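Local coordinates for protein Rbam17540 (Bacillus amyloliquefaciens, PDB 2YOY) that probably cleaves cellulose or related polysaccharides by oxidation at a copper centre, as a CBM33-type lytic polysaccharide monooxygenase, at residues A11-L16 with H77-N82; S101-Y106 with S134-N139; G127-D132 with L140-F145. All blocks are in the same frame, centred on the assembly; numbering follows the deposited sequence.

Contact 1 of 3, residues A11-L16 with H77-N82; sequences AYMGAL and HWVKQN
M13 reaches out from helix 10-21 across V79 and ends beside the amide of Q81, joining the helical part of the connection after strand 2-6 to the β-sandwich of this lytic polysaccharide monooxygenase. The partner segment runs into strand 81-83, which pairs in parallel with strand 167-177. M13 starts with CG anti to the backbone N (chi1 -164°), then bends twice, and the second and third turns swing its methyl round to the strand. Its side chain crosses that of V79 at about a right angle. M13 CG lies 4.1 Å from V79 CB, and M13 CE is 4.0 Å from V79 CG1, so the thioether chain brushes the valine at two levels. Against Q81 the two side chains instead run past each other in opposite directions. The Q81 amide nitrogen is already engaged, donating to the backbone oxygens of V8 and D174, which fixes the position of the group that the methionine methyl meets. Y30 of helix 23-30 touches both M13 and V79. The last contact is apolar against polar: M13 CE rests 3.9 Å from Q81 NE2.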
# COMPACT_ATOMS: atom_id res chain seq x y z
N ALA A 11 -2.88 1.07 -5.87
CA ALA A 11 -3.06 0.02 -6.80
C ALA A 11 -4.54 -0.14 -7.21
O ALA A 11 -4.86 -0.24 -8.42
CB ALA A 11 -2.55 -1.29 -6.23
N TYR A 12 -5.42 -0.12 -6.22
CA TYR A 12 -6.83 -0.21 -6.52
C TYR A 12 -7.34 1.06 -7.27
O TYR A 12 -8.16 0.96 -8.23
CB TYR A 12 -7.53 -0.46 -5.22
CG TYR A 12 -9.04 -0.65 -5.37
CD1 TYR A 12 -9.58 -1.41 -6.40
CD2 TYR A 12 -9.91 -0.04 -4.46
CE1 TYR A 12 -10.98 -1.56 -6.49
CE2 TYR A 12 -11.28 -0.20 -4.55
CZ TYR A 12 -11.80 -0.94 -5.56
OH TYR A 12 -13.17 -1.06 -5.63
N MET A 13 -6.84 2.25 -6.89
CA MET A 13 -7.11 3.47 -7.63
C MET A 13 -6.74 3.30 -9.11
O MET A 13 -7.46 3.78 -10.00
CB MET A 13 -6.37 4.68 -7.05
CG MET A 13 -6.84 6.09 -7.48
SD MET A 13 -8.34 6.47 -6.56
CE MET A 13 -7.68 6.99 -4.95
N GLY A 14 -5.67 2.56 -9.39
CA GLY A 14 -5.31 2.25 -10.82
C GLY A 14 -6.41 1.47 -11.55
O GLY A 14 -6.82 1.83 -12.68
N ALA A 15 -6.88 0.42 -10.89
CA ALA A 15 -7.99 -0.40 -11.41
C ALA A 15 -9.23 0.43 -11.59
O ALA A 15 -9.93 0.29 -12.58
CB ALA A 15 -8.26 -1.56 -10.48
N LEU A 16 -9.53 1.29 -10.62
CA LEU A 16 -10.65 2.23 -10.80
C LEU A 16 -10.50 3.15 -11.94
O LEU A 16 -11.48 3.37 -12.67
CB LEU A 16 -10.95 3.00 -9.50
CG LEU A 16 -11.40 2.18 -8.31
CD1 LEU A 16 -11.65 3.10 -7.13
CD2 LEU A 16 -12.68 1.36 -8.57
N HIS A 77 1.50 13.58 -8.74
CA HIS A 77 1.25 12.44 -9.65
C HIS A 77 -0.01 11.69 -9.25
O HIS A 77 -0.82 11.37 -10.11
CB HIS A 77 2.40 11.46 -9.72
CG HIS A 77 2.28 10.49 -10.87
ND1 HIS A 77 2.71 10.79 -12.14
CD2 HIS A 77 1.76 9.24 -10.95
CE1 HIS A 77 2.47 9.78 -12.95
NE2 HIS A 77 1.86 8.84 -12.25
N TRP A 78 -0.17 11.40 -7.96
CA TRP A 78 -1.22 10.47 -7.55
C TRP A 78 -2.49 11.13 -7.02
O TRP A 78 -2.45 12.20 -6.44
CB TRP A 78 -0.67 9.48 -6.50
CG TRP A 78 0.63 8.83 -6.98
CD1 TRP A 78 1.90 9.08 -6.50
CD2 TRP A 78 0.78 7.84 -7.98
NE1 TRP A 78 2.81 8.27 -7.13
CE2 TRP A 78 2.17 7.54 -8.08
CE3 TRP A 78 -0.09 7.14 -8.80
CZ2 TRP A 78 2.67 6.58 -8.96
CZ3 TRP A 78 0.42 6.20 -9.69
CH2 TRP A 78 1.78 5.92 -9.75
N VAL A 79 -3.60 10.39 -7.11
CA VAL A 79 -4.88 10.88 -6.58
C VAL A 79 -4.92 10.74 -5.07
O VAL A 79 -4.72 9.65 -4.53
CB VAL A 79 -6.09 10.11 -7.18
CG1 VAL A 79 -7.39 10.61 -6.58
CG2 VAL A 79 -6.16 10.28 -8.70
N LYS A 80 -5.16 11.84 -4.37
CA LYS A 80 -5.23 11.82 -2.91
C LYS A 80 -6.70 11.68 -2.44
O LYS A 80 -7.63 12.22 -3.04
CB LYS A 80 -4.68 13.09 -2.34
CG LYS A 80 -3.16 13.19 -2.47
CD LYS A 80 -2.76 14.19 -3.50
CE LYS A 80 -1.27 14.15 -3.74
NZ LYS A 80 -1.06 14.34 -5.20
N GLN A 81 -6.90 10.99 -1.35
CA GLN A 81 -8.24 11.00 -0.77
C GLN A 81 -8.12 11.58 0.63
O GLN A 81 -7.14 11.38 1.33
CB GLN A 81 -8.80 9.62 -0.70
CG GLN A 81 -7.93 8.68 0.12
CD GLN A 81 -7.94 7.30 -0.46
OE1 GLN A 81 -8.94 6.55 -0.33
NE2 GLN A 81 -6.86 6.95 -1.11
N ASN A 82 -9.15 12.26 1.03
CA ASN A 82 -9.18 12.83 2.37
C ASN A 82 -9.31 11.80 3.45
O ASN A 82 -10.09 10.84 3.38
CB ASN A 82 -10.34 13.80 2.51
CG ASN A 82 -10.17 15.04 1.65
OD1 ASN A 82 -9.06 15.46 1.32
ND2 ASN A 82 -11.29 15.65 1.29

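Contact 2 of 3, residues S101-Y106 with S134-N139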
# COMPACT_ATOMS: atom_id res chain seq x y z
N SER A 101 0.49 -14.08 8.99
CA SER A 101 1.22 -13.89 10.23
C SER A 101 0.97 -12.52 10.86
O SER A 101 0.82 -12.41 12.06
CB SER A 101 2.72 -14.12 10.04
OG SER A 101 3.21 -13.31 9.02
N LYS A 102 0.92 -11.47 10.04
CA LYS A 102 0.62 -10.13 10.57
C LYS A 102 0.34 -9.16 9.45
O LYS A 102 0.68 -9.39 8.29
CB LYS A 102 1.75 -9.57 11.45
CG LYS A 102 3.02 -9.20 10.71
CD LYS A 102 4.05 -8.57 11.64
CE LYS A 102 5.24 -8.07 10.87
NZ LYS A 102 6.24 -7.43 11.75
N TRP A 103 -0.29 -8.05 9.82
CA TRP A 103 -0.29 -6.86 9.02
C TRP A 103 0.35 -5.73 9.81
O TRP A 103 0.38 -5.72 11.05
CB TRP A 103 -1.70 -6.42 8.63
CG TRP A 103 -2.56 -7.38 7.87
CD1 TRP A 103 -2.86 -7.33 6.52
CD2 TRP A 103 -3.38 -8.43 8.41
NE1 TRP A 103 -3.79 -8.29 6.21
CE2 TRP A 103 -4.12 -8.98 7.34
CE3 TRP A 103 -3.58 -8.94 9.69
CZ2 TRP A 103 -5.07 -10.03 7.52
CZ3 TRP A 103 -4.50 -10.01 9.87
CH2 TRP A 103 -5.20 -10.54 8.79
N HIS A 104 0.96 -4.83 9.07
CA HIS A 104 1.68 -3.69 9.68
C HIS A 104 1.56 -2.45 8.82
O HIS A 104 1.59 -2.51 7.57
CB HIS A 104 3.13 -4.06 10.08
CG HIS A 104 3.89 -4.88 9.08
ND1 HIS A 104 5.18 -4.56 8.71
CD2 HIS A 104 3.58 -6.03 8.42
CE1 HIS A 104 5.61 -5.44 7.82
NE2 HIS A 104 4.67 -6.35 7.65
N TYR A 105 1.35 -1.31 9.48
CA TYR A 105 1.00 -0.05 8.85
C TYR A 105 1.98 1.05 9.27
O TYR A 105 2.35 1.14 10.44
CB TYR A 105 -0.42 0.38 9.27
CG TYR A 105 -1.54 -0.52 8.71
CD1 TYR A 105 -1.93 -1.65 9.38
CD2 TYR A 105 -2.17 -0.23 7.52
CE1 TYR A 105 -2.90 -2.47 8.90
CE2 TYR A 105 -3.18 -1.08 6.99
CZ TYR A 105 -3.50 -2.21 7.69
OH TYR A 105 -4.50 -3.04 7.28
N TYR A 106 2.36 1.86 8.29
CA TYR A 106 3.32 2.91 8.42
C TYR A 106 2.72 4.18 7.81
O TYR A 106 1.89 4.11 6.90
CB TYR A 106 4.59 2.56 7.67
CG TYR A 106 5.21 1.23 8.06
CD1 TYR A 106 4.66 0.01 7.62
CD2 TYR A 106 6.26 1.16 8.94
CE1 TYR A 106 5.17 -1.20 8.06
CE2 TYR A 106 6.80 -0.05 9.32
CZ TYR A 106 6.25 -1.22 8.89
OH TYR A 106 6.75 -2.41 9.29
N SER A 134 -4.10 -18.21 10.76
CA SER A 134 -5.30 -18.54 10.01
C SER A 134 -5.39 -17.64 8.75
O SER A 134 -4.57 -16.72 8.55
CB SER A 134 -6.54 -18.41 10.88
OG SER A 134 -6.83 -17.06 11.17
N LYS A 135 -6.37 -17.92 7.91
CA LYS A 135 -6.55 -17.18 6.66
C LYS A 135 -6.79 -15.68 6.90
O LYS A 135 -7.34 -15.27 7.93
CB LYS A 135 -7.69 -17.78 5.84
CG LYS A 135 -7.31 -19.15 5.27
CD LYS A 135 -8.35 -19.71 4.32
CE LYS A 135 -8.14 -21.20 4.11
NZ LYS A 135 -6.70 -21.58 3.95
N ALA A 136 -6.39 -14.87 5.92
CA ALA A 136 -6.43 -13.41 6.04
C ALA A 136 -7.83 -12.87 6.26
O ALA A 136 -8.00 -11.82 6.90
CB ALA A 136 -5.82 -12.74 4.82
N ASP A 137 -8.81 -13.57 5.71
CA ASP A 137 -10.18 -13.08 5.78
C ASP A 137 -10.88 -13.44 7.09
O ASP A 137 -12.04 -13.09 7.26
CB ASP A 137 -11.00 -13.49 4.54
CG ASP A 137 -11.04 -15.00 4.31
OD1 ASP A 137 -10.44 -15.77 5.09
OD2 ASP A 137 -11.68 -15.40 3.33
N THR A 138 -10.17 -14.04 8.04
CA THR A 138 -10.69 -14.04 9.41
C THR A 138 -10.51 -12.68 10.13
O THR A 138 -10.99 -12.52 11.24
CB THR A 138 -10.13 -15.18 10.28
OG1 THR A 138 -8.75 -14.94 10.56
CG2 THR A 138 -10.33 -16.53 9.62
N ASN A 139 -9.78 -11.73 9.53
CA ASN A 139 -9.69 -10.37 10.04
C ASN A 139 -9.56 -9.39 8.87
O ASN A 139 -8.47 -8.92 8.59
CB ASN A 139 -8.51 -10.22 11.02
CG ASN A 139 -8.52 -8.90 11.75
OD1 ASN A 139 -9.48 -8.12 11.63
ND2 ASN A 139 -7.50 -8.66 12.54
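This is a buried contact between a tryptophan and a 3-10 turn: the six-membered side of the W103 indole reaches from strand 100-108 to the loop joining strands 123-130 and 141-146, where A136 and N139 receive it. The place is the copper end of the β-sandwich, with the side chain of A136 about 9 Å from the bound copper(I) ion that H1 and H98 hold. W103 carries its CG anti to the carbonyl carbon (chi1 -58°), which projects the indole off the strand and into the loop. Its rim meets backbone oxygens first. A136 O lies at the ring edge, near the ring plane, 3.5 Å from W103 CZ2. N139 O approaches obliquely, 3.7 Å from W103 CH2. Carbon contacts fill in the rest: A136 CB is 3.9 Å from W103 CZ2, while N139 CB is 4.0 Å from W103 CH2. The turn itself is held by its own backbone, with N139 N donating to A136 O over 3.2 Å, so one carbonyl both closes the turn and faces the indole. Around the same indole, W103 NE1 is hydrogen-bonded to Y94 OH, W160 stacks on the ring, and H131 meets it edge-to-face. Chemically, the indole's polar N-H is satisfied elsewhere, and what it offers the turn is a C-H rim. That rim is slightly positive, so A136 O at the edge probably adds a weak electrostatic attraction to the dispersion between carbons.

Contact 3 of 3, residues G127-D132 with L140-F145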
# COMPACT_ATOMS: atom_id res chain seq x y z
N GLY A 127 0.98 1.00 13.44
CA GLY A 127 0.27 -0.08 14.10
C GLY A 127 0.61 -1.47 13.54
O GLY A 127 0.96 -1.61 12.40
N THR A 128 0.49 -2.47 14.37
CA THR A 128 0.80 -3.83 13.94
C THR A 128 -0.44 -4.66 14.35
O THR A 128 -1.00 -4.50 15.46
CB THR A 128 2.10 -4.36 14.57
OG1 THR A 128 3.27 -3.56 14.19
CG2 THR A 128 2.36 -5.80 14.18
N VAL A 129 -0.91 -5.50 13.45
CA VAL A 129 -2.02 -6.42 13.75
C VAL A 129 -1.48 -7.85 13.67
O VAL A 129 -1.25 -8.34 12.58
CB VAL A 129 -3.18 -6.26 12.78
CG1 VAL A 129 -4.31 -7.21 13.16
CG2 VAL A 129 -3.71 -4.81 12.76
N ASN A 130 -1.27 -8.48 14.84
CA ASN A 130 -0.89 -9.89 14.95
C ASN A 130 -1.95 -10.83 14.57
O ASN A 130 -3.10 -10.56 14.79
CB ASN A 130 -0.15 -10.23 16.21
CG ASN A 130 1.08 -9.34 16.43
OD1 ASN A 130 1.09 -8.55 17.38
ND2 ASN A 130 2.05 -9.38 15.53
N HIS A 131 -1.57 -11.88 13.83
CA HIS A 131 -2.53 -12.88 13.42
C HIS A 131 -2.01 -14.26 13.80
O HIS A 131 -0.80 -14.48 13.91
CB HIS A 131 -2.82 -12.76 11.93
CG HIS A 131 -4.13 -13.34 11.50
ND1 HIS A 131 -5.34 -12.82 11.89
CD2 HIS A 131 -4.41 -14.38 10.68
CE1 HIS A 131 -6.31 -13.50 11.31
NE2 HIS A 131 -5.77 -14.46 10.59
N ASP A 132 -2.93 -15.19 13.97
CA ASP A 132 -2.60 -16.52 14.48
C ASP A 132 -2.26 -17.54 13.40
O ASP A 132 -2.17 -18.71 13.70
CB ASP A 132 -3.76 -17.05 15.35
CG ASP A 132 -5.03 -17.30 14.56
OD1 ASP A 132 -5.01 -17.20 13.31
OD2 ASP A 132 -6.06 -17.61 15.19
N LEU A 140 -10.68 -9.07 8.22
CA LEU A 140 -10.70 -8.23 7.00
C LEU A 140 -10.31 -6.77 7.19
O LEU A 140 -9.68 -6.17 6.29
CB LEU A 140 -12.10 -8.25 6.38
CG LEU A 140 -12.47 -9.57 5.69
CD1 LEU A 140 -13.98 -9.64 5.51
CD2 LEU A 140 -11.75 -9.73 4.37
N THR A 141 -10.69 -6.22 8.33
CA THR A 141 -10.64 -4.76 8.58
C THR A 141 -9.88 -4.48 9.87
O THR A 141 -10.15 -5.10 10.88
CB THR A 141 -12.07 -4.22 8.71
OG1 THR A 141 -12.76 -4.39 7.47
CG2 THR A 141 -12.10 -2.74 9.08
N HIS A 142 -8.91 -3.56 9.81
CA HIS A 142 -8.06 -3.23 10.92
C HIS A 142 -8.27 -1.79 11.36
O HIS A 142 -8.39 -0.90 10.53
CB HIS A 142 -6.60 -3.40 10.48
CG HIS A 142 -6.34 -4.73 9.88
ND1 HIS A 142 -5.62 -4.89 8.72
CD2 HIS A 142 -6.80 -5.96 10.21
CE1 HIS A 142 -5.60 -6.16 8.39
NE2 HIS A 142 -6.33 -6.84 9.26
N LYS A 143 -8.25 -1.57 12.67
CA LYS A 143 -8.40 -0.22 13.26
C LYS A 143 -7.05 0.24 13.66
O LYS A 143 -6.44 -0.34 14.52
CB LYS A 143 -9.26 -0.33 14.51
CG LYS A 143 -9.61 1.00 15.16
CD LYS A 143 -10.47 0.71 16.38
CE LYS A 143 -10.74 1.94 17.22
NZ LYS A 143 -11.15 1.52 18.57
N ILE A 144 -6.58 1.27 12.96
CA ILE A 144 -5.26 1.81 13.09
C ILE A 144 -5.38 3.31 13.41
O ILE A 144 -6.17 4.07 12.79
CB ILE A 144 -4.52 1.60 11.79
CG1 ILE A 144 -4.38 0.11 11.41
CG2 ILE A 144 -3.12 2.22 11.82
CD1 ILE A 144 -3.50 -0.74 12.31
N PHE A 145 -4.54 3.74 14.36
CA PHE A 145 -4.51 5.14 14.72
C PHE A 145 -3.58 5.92 13.80
O PHE A 145 -2.41 5.66 13.75
CB PHE A 145 -4.13 5.30 16.19
CG PHE A 145 -4.43 6.69 16.71
CD1 PHE A 145 -5.66 7.01 17.20
CD2 PHE A 145 -3.44 7.66 16.68
CE1 PHE A 145 -5.91 8.31 17.67
CE2 PHE A 145 -3.67 8.96 17.18
CZ PHE A 145 -4.91 9.26 17.69
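V129 lies over one face of the H142 imidazole, and I144 fills in beside it, where two successive strands face each other across the β-sandwich. Strands 123-130 and 141-146 belong to different sheets: the first pairs with strand 100-108, the second with strand 86-94. The chain between them therefore passes from one sheet to the other as a β-arch, its strands meeting through side chains. The axes of segments 127-130 and 141-145 come within 7.6 Å, and their directions differ by 154°, close to antiparallel.

The aliphatic-on-ring contact comes first. V129 and H142 approach at a slant, and both branches of the valine take part: V129 CG2 is 3.9 Å from H142 CG, and V129 CG1 is 4.1 Å from H142 CD2. V129 CG1 stands anti to the backbone N (chi1 -179°), which leaves the other methyl to lie against the base of the imidazole, close to H142 CB as well.

Polar bonds then steady the ring. H142 ND1 is hydrogen-bonded to Y105 OH, which also bonds to the indole nitrogen of W92, while H142 NE2 makes a weak bond to N139 O. The imidazole presented to the valine is thus held chiefly through ND1. The rings of W103 and W92 also meet the imidazole, each with its plane inclined at an intermediate angle.

Purely apolar contacts complete the join. I144 bends at its second torsion (chi2 -67°), carrying CD1 across to strand 123-130, where V129 CG2 is 4.1 Å away. At G127 the strand has no side chain, and the isoleucine methyl settles directly against the backbone, with I144 CD1 4.2 Å from G127 CA.

Contacts 2 and 3 sit on the same side of the molecule, their centres about 6 Å apart, and interlock: strands 100-108 and 123-130 are neighbours in one sheet, and the loop and strand that follow supply the other halves. Contact 1 is a surface contact about 22 Å, centre to centre, from either of them, on the opposite side of the chain's centre, although its strand 81-83 belongs to the same mixed sheet. Chemistry follows place. At the surface a bent thioether chain lies against valine and a glutamine amide; contact 2, which is buried, presses an indole rim to carbonyls, and the partly buried contact 3 joins two sheets through aliphatic carbon and an imidazole face.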